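Local coordinates for protein isoaspartyl dipeptidase (Fervidobacterium islandicum, PDB 7CDH) that probably hydrolyses isoaspartyl (beta-aspartyl) dipeptides as an M38-family zinc metallopeptidase, an activity linked to the repair of damaged proteins, at residues Ile145-Val151 and Gly182-Lys188; Phe232-Leu236 and Cys269-Glu273. All blocks are in the same frame, centred on the assembly; numbering follows the deposited sequence.

Contact 1 of 2, residues Ile145-Val151 and Gly182-Lys188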
loop_
_atom_site.group_PDB
_atom_site.type_symbol
_atom_site.label_atom_id
_atom_site.label_comp_id
_atom_site.label_asym_id
_atom_site.label_seq_id
_atom_site.Cartn_x
_atom_site.Cartn_y
_atom_site.Cartn_z
ATOM N N ILE A 145 -7.635 -20.298 0.861
ATOM C CA ILE A 145 -8.337 -21.606 0.766
ATOM C C ILE A 145 -9.095 -21.674 -0.560
ATOM O O ILE A 145 -9.200 -22.730 -1.106
ATOM C CB ILE A 145 -9.213 -21.852 2.002
ATOM C CG1 ILE A 145 -9.717 -23.300 2.034
ATOM C CG2 ILE A 145 -10.334 -20.829 2.084
ATOM C CD1 ILE A 145 -10.298 -23.743 3.380
ATOM N N VAL A 146 -9.547 -20.576 -1.138
ATOM C CA VAL A 146 -10.298 -20.674 -2.424
ATOM C C VAL A 146 -9.272 -20.920 -3.541
ATOM O O VAL A 146 -9.477 -21.879 -4.294
ATOM C CB VAL A 146 -11.234 -19.464 -2.619
ATOM C CG1 VAL A 146 -11.876 -19.390 -3.996
ATOM C CG2 VAL A 146 -12.324 -19.451 -1.574
ATOM N N LEU A 147 -8.126 -20.232 -3.540
ATOM C CA LEU A 147 -7.219 -20.185 -4.726
ATOM C C LEU A 147 -6.145 -21.287 -4.723
ATOM O O LEU A 147 -5.630 -21.598 -5.805
ATOM C CB LEU A 147 -6.539 -18.815 -4.800
ATOM C CG LEU A 147 -7.453 -17.627 -5.079
ATOM C CD1 LEU A 147 -6.600 -16.389 -5.313
ATOM C CD2 LEU A 147 -8.361 -17.875 -6.272
ATOM N N ILE A 148 -5.737 -21.793 -3.572
ATOM C CA ILE A 148 -4.614 -22.771 -3.415
ATOM C C ILE A 148 -5.150 -24.161 -3.041
ATOM O O ILE A 148 -5.575 -24.357 -1.899
ATOM C CB ILE A 148 -3.669 -22.225 -2.342
ATOM C CG1 ILE A 148 -3.153 -20.844 -2.734
ATOM C CG2 ILE A 148 -2.547 -23.194 -2.089
ATOM C CD1 ILE A 148 -2.586 -20.101 -1.578
ATOM N N ASP A 149 -5.105 -25.099 -3.978
ATOM C CA ASP A 149 -5.639 -26.477 -3.829
ATOM C C ASP A 149 -5.283 -27.034 -2.443
ATOM O O ASP A 149 -6.202 -27.383 -1.719
ATOM C CB ASP A 149 -5.261 -27.335 -5.043
ATOM C CG ASP A 149 -6.364 -27.360 -6.110
ATOM O OD1 ASP A 149 -7.558 -27.345 -5.712
ATOM O OD2 ASP A 149 -6.046 -27.374 -7.337
ATOM N N LYS A 150 -4.021 -27.047 -2.036
ATOM C CA LYS A 150 -3.605 -27.811 -0.834
ATOM C C LYS A 150 -4.065 -27.142 0.470
ATOM O O LYS A 150 -4.003 -27.820 1.503
ATOM C CB LYS A 150 -2.089 -28.012 -0.834
ATOM C CG LYS A 150 -1.598 -29.096 -1.789
ATOM C CD LYS A 150 -0.172 -29.506 -1.540
ATOM C CE LYS A 150 0.357 -30.431 -2.604
ATOM N NZ LYS A 150 -0.349 -31.728 -2.584
ATOM N N VAL A 151 -4.413 -25.851 0.485
ATOM C CA VAL A 151 -4.796 -25.178 1.767
ATOM C C VAL A 151 -6.151 -25.750 2.241
ATOM O O VAL A 151 -7.138 -25.667 1.464
ATOM C CB VAL A 151 -4.834 -23.654 1.592
ATOM C CG1 VAL A 151 -5.423 -22.960 2.800
ATOM C CG2 VAL A 151 -3.458 -23.107 1.287
ATOM N N GLY A 182 -14.797 -19.729 3.091
ATOM C CA GLY A 182 -13.818 -20.089 2.061
ATOM C C GLY A 182 -13.889 -21.573 1.749
ATOM O O GLY A 182 -13.765 -21.935 0.572
ATOM N N GLY A 183 -14.069 -22.393 2.788
ATOM C CA GLY A 183 -14.325 -23.839 2.678
ATOM C C GLY A 183 -15.531 -24.153 1.808
ATOM O O GLY A 183 -15.420 -25.046 0.934
ATOM N N MET A 184 -16.644 -23.457 2.020
ATOM C CA MET A 184 -17.903 -23.721 1.281
ATOM C C MET A 184 -17.703 -23.393 -0.214
ATOM O O MET A 184 -18.149 -24.171 -1.061
ATOM C CB MET A 184 -19.059 -22.888 1.850
ATOM C CG MET A 184 -19.390 -23.219 3.296
ATOM S SD MET A 184 -20.643 -22.161 4.060
ATOM C CE MET A 184 -22.079 -22.613 3.090
ATOM N N ILE A 185 -17.078 -22.268 -0.534
ATOM C CA ILE A 185 -16.880 -21.822 -1.937
ATOM C C ILE A 185 -15.998 -22.847 -2.666
ATOM O O ILE A 185 -16.211 -23.106 -3.869
ATOM C CB ILE A 185 -16.270 -20.405 -1.920
ATOM C CG1 ILE A 185 -17.253 -19.379 -1.346
ATOM C CG2 ILE A 185 -15.771 -19.977 -3.298
ATOM C CD1 ILE A 185 -16.621 -18.010 -1.022
ATOM N N SER A 186 -15.014 -23.399 -1.972
ATOM C CA SER A 186 -13.916 -24.195 -2.559
ATOM C C SER A 186 -14.218 -25.704 -2.459
ATOM O O SER A 186 -13.440 -26.525 -2.994
ATOM C CB SER A 186 -12.614 -23.818 -1.882
ATOM O OG SER A 186 -12.559 -24.320 -0.563
ATOM N N GLY A 187 -15.298 -26.080 -1.791
ATOM C CA GLY A 187 -15.659 -27.492 -1.618
ATOM C C GLY A 187 -14.694 -28.207 -0.695
ATOM O O GLY A 187 -14.651 -29.413 -0.752
ATOM N N LYS A 188 -13.976 -27.491 0.163
ATOM C CA LYS A 188 -13.072 -28.076 1.192
ATOM C C LYS A 188 -13.678 -27.953 2.599
ATOM O O LYS A 188 -14.638 -27.209 2.768
ATOM C CB LYS A 188 -11.743 -27.340 1.109
ATOM C CG LYS A 188 -11.085 -27.429 -0.247
ATOM C CD LYS A 188 -9.692 -26.892 -0.191
ATOM C CE LYS A 188 -9.279 -26.073 -1.389
ATOM N NZ LYS A 188 -8.122 -25.246 -1.008
#
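I145 and V146, at the end of helix 141-147, pack against the last turn of helix 169-186, two outer helices of the TIM barrel of this amidohydrolase, while K188, just past helix 169-186, extends its side chain to the carbonyls ending helix 141-147 and the turn after it. G182 suits its place because it has no side chain: CG2 of I145 rests on its CA at 3.6 Å. Beside it, the beta-branched V146 and I185 meet through their CG2 methyls, 3.9 Å apart. F73 of the second subunit packs on V146 and S186. In S186, chi1 of 72° turns OG back to donate to G182 O, which S186 N reaches from the opposite face. G187 is the first residue to leave helical angles, with positive phi, easy for a residue without CB; K188 N still bonds to G183 O, and the CB of K188 points toward the other segment. Its side chain, bent at chi3 (-140°), runs past I145 into a cluster of four backbone carbonyls; a lysine cation suits this helix C-terminal end, whose dipole would probably favour the charge. NZ donates to I145 O, on a lone pair, and V151 O (2.7 Å each), and from above the carbonyl plane to I148 O (2.8 Å) and D149 O (3.0 Å). The D149 carboxylate instead pairs with K114 of the third subunit. V151 N approaches I148 O from the face opposite NZ.

Contact 2 of 2, residues Phe232-Leu236 and Cys269-Glu273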
loop_
_atom_site.group_PDB
_atom_site.type_symbol
_atom_site.label_atom_id
_atom_site.label_comp_id
_atom_site.label_asym_id
_atom_site.label_seq_id
_atom_site.Cartn_x
_atom_site.Cartn_y
_atom_site.Cartn_z
ATOM N N PHE A 232 -8.254 -32.557 28.913
ATOM C CA PHE A 232 -8.857 -33.702 28.190
ATOM C C PHE A 232 -10.329 -33.856 28.579
ATOM O O PHE A 232 -11.166 -34.123 27.667
ATOM C CB PHE A 232 -8.062 -34.982 28.389
ATOM C CG PHE A 232 -8.700 -36.144 27.689
ATOM C CD1 PHE A 232 -8.714 -36.199 26.308
ATOM C CD2 PHE A 232 -9.345 -37.144 28.411
ATOM C CE1 PHE A 232 -9.287 -37.284 25.653
ATOM C CE2 PHE A 232 -9.938 -38.207 27.753
ATOM C CZ PHE A 232 -9.892 -38.287 26.380
ATOM N N GLU A 233 -10.689 -33.604 29.835
ATOM C CA GLU A 233 -12.118 -33.702 30.225
ATOM C C GLU A 233 -12.897 -32.498 29.640
ATOM O O GLU A 233 -14.019 -32.726 29.156
ATOM C CB GLU A 233 -12.241 -34.146 31.694
ATOM C CG GLU A 233 -11.769 -33.180 32.766
ATOM C CD GLU A 233 -11.782 -33.783 34.178
ATOM O OE1 GLU A 233 -12.215 -33.081 35.149
ATOM O OE2 GLU A 233 -11.363 -34.970 34.315
ATOM N N GLN A 234 -12.311 -31.307 29.473
ATOM C CA GLN A 234 -12.930 -30.235 28.637
ATOM C C GLN A 234 -13.090 -30.768 27.195
ATOM O O GLN A 234 -14.145 -30.513 26.533
ATOM C CB GLN A 234 -12.099 -28.954 28.690
ATOM C CG GLN A 234 -12.565 -27.847 29.642
ATOM C CD GLN A 234 -12.251 -26.446 29.099
ATOM O OE1 GLN A 234 -11.124 -26.104 28.681
ATOM N NE2 GLN A 234 -13.272 -25.593 29.068
ATOM N N GLY A 235 -12.112 -31.534 26.705
ATOM C CA GLY A 235 -12.169 -32.158 25.367
ATOM C C GLY A 235 -13.336 -33.121 25.200
ATOM O O GLY A 235 -14.023 -33.069 24.136
ATOM N N LEU A 236 -13.566 -34.008 26.176
ATOM C CA LEU A 236 -14.697 -34.979 26.100
ATOM C C LEU A 236 -16.026 -34.231 26.169
ATOM O O LEU A 236 -16.969 -34.654 25.495
ATOM C CB LEU A 236 -14.599 -36.023 27.207
ATOM C CG LEU A 236 -13.417 -36.973 27.094
ATOM C CD1 LEU A 236 -13.414 -37.950 28.251
ATOM C CD2 LEU A 236 -13.422 -37.693 25.760
ATOM N N CYS A 269 -8.022 -44.497 25.956
ATOM C CA CYS A 269 -8.713 -45.588 26.690
ATOM C C CYS A 269 -9.968 -45.020 27.342
ATOM O O CYS A 269 -11.032 -45.636 27.200
ATOM C CB CYS A 269 -7.790 -46.268 27.694
ATOM S SG CYS A 269 -6.527 -47.269 26.861
ATOM N N GLU A 270 -9.862 -43.841 27.939
ATOM C CA GLU A 270 -11.040 -43.154 28.505
ATOM C C GLU A 270 -12.030 -42.862 27.379
ATOM O O GLU A 270 -13.227 -43.051 27.613
ATOM C CB GLU A 270 -10.642 -41.887 29.229
ATOM C CG GLU A 270 -11.823 -41.182 29.878
ATOM C CD GLU A 270 -11.448 -40.082 30.866
ATOM O OE1 GLU A 270 -10.261 -40.036 31.267
ATOM O OE2 GLU A 270 -12.349 -39.285 31.249
ATOM N N ALA A 271 -11.577 -42.422 26.198
ATOM C CA ALA A 271 -12.520 -41.991 25.144
ATOM C C ALA A 271 -13.311 -43.214 24.661
ATOM O O ALA A 271 -14.533 -43.056 24.408
ATOM C CB ALA A 271 -11.811 -41.262 24.023
ATOM N N TYR A 272 -12.650 -44.373 24.551
ATOM C CA TYR A 272 -13.244 -45.682 24.142
ATOM C C TYR A 272 -14.335 -46.151 25.130
ATOM O O TYR A 272 -15.476 -46.427 24.695
ATOM C CB TYR A 272 -12.152 -46.747 24.051
ATOM C CG TYR A 272 -12.568 -48.090 23.504
ATOM C CD1 TYR A 272 -13.133 -48.230 22.241
ATOM C CD2 TYR A 272 -12.313 -49.246 24.226
ATOM C CE1 TYR A 272 -13.466 -49.479 21.728
ATOM C CE2 TYR A 272 -12.641 -50.498 23.733
ATOM C CZ TYR A 272 -13.217 -50.614 22.483
ATOM O OH TYR A 272 -13.509 -51.865 22.040
ATOM N N GLU A 273 -13.991 -46.253 26.416
ATOM C CA GLU A 273 -14.911 -46.679 27.510
ATOM C C GLU A 273 -16.171 -45.804 27.517
ATOM O O GLU A 273 -17.249 -46.346 27.904
ATOM C CB GLU A 273 -14.236 -46.591 28.875
ATOM C CG GLU A 273 -13.264 -47.718 29.132
ATOM C CD GLU A 273 -12.348 -47.447 30.318
ATOM O OE1 GLU A 273 -12.730 -46.605 31.184
ATOM O OE2 GLU A 273 -11.250 -48.055 30.365
#
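Side-by-side packing of two outer helices joins F232-L236, in helix 229-240, to C269-E273, at the end of helix 264-273. The axes of these short segments run roughly parallel, crossing at -28° with a closest approach of 11.5 Å, a separation bridged by longer side chains on one helix and by E270 on the other. F232, with CG anti to its N (chi1 178°), reaches across so that the edge of its ring meets E270: CE2 lies 3.9 Å from CD, which is in the ring plane. Ring and carboxylate stand nearly perpendicular, and the ring edge, with its partly positive hydrogens, is a plausible neighbour for an acidic group. In the TIM barrel these helices flank strand 245-248, whose I245 and L247 also touch F232, so the large aromatic spans from strand to helix. The small A271 meets both side chains through CB, 4.3 Å from F232 CZ and from L236 CD2. The other branch of L236, CD1, comes up obliquely to E270 OE2 at 3.5 Å, while L276 packs on L236 too. E270 is extended beyond CG, its OE2 standing 5.4 Å from OE2 of E233, a like charge that may disfavour closer approach.

Both contacts belong to the helical outer layer of one TIM barrel, yet they sit far apart on it: their centres are 32 Å apart and their nearest atoms about 22 Å, with no touch. They follow in series along the chain. Contact 1 closes at K188, before strand 191-196, and contact 2 opens at F232, after strand 220-223. Each brings together successive helices around a barrel strand, 151-159 in contact 1 and 245-248 in contact 2. Of the zinc ligands, E156 lies on strand 151-159, H195 on 191-196, and H224 and D285 just after strands 220-223 and 280-283. Other subunits pack against contact 1, whereas none in the assembly touches contact 2.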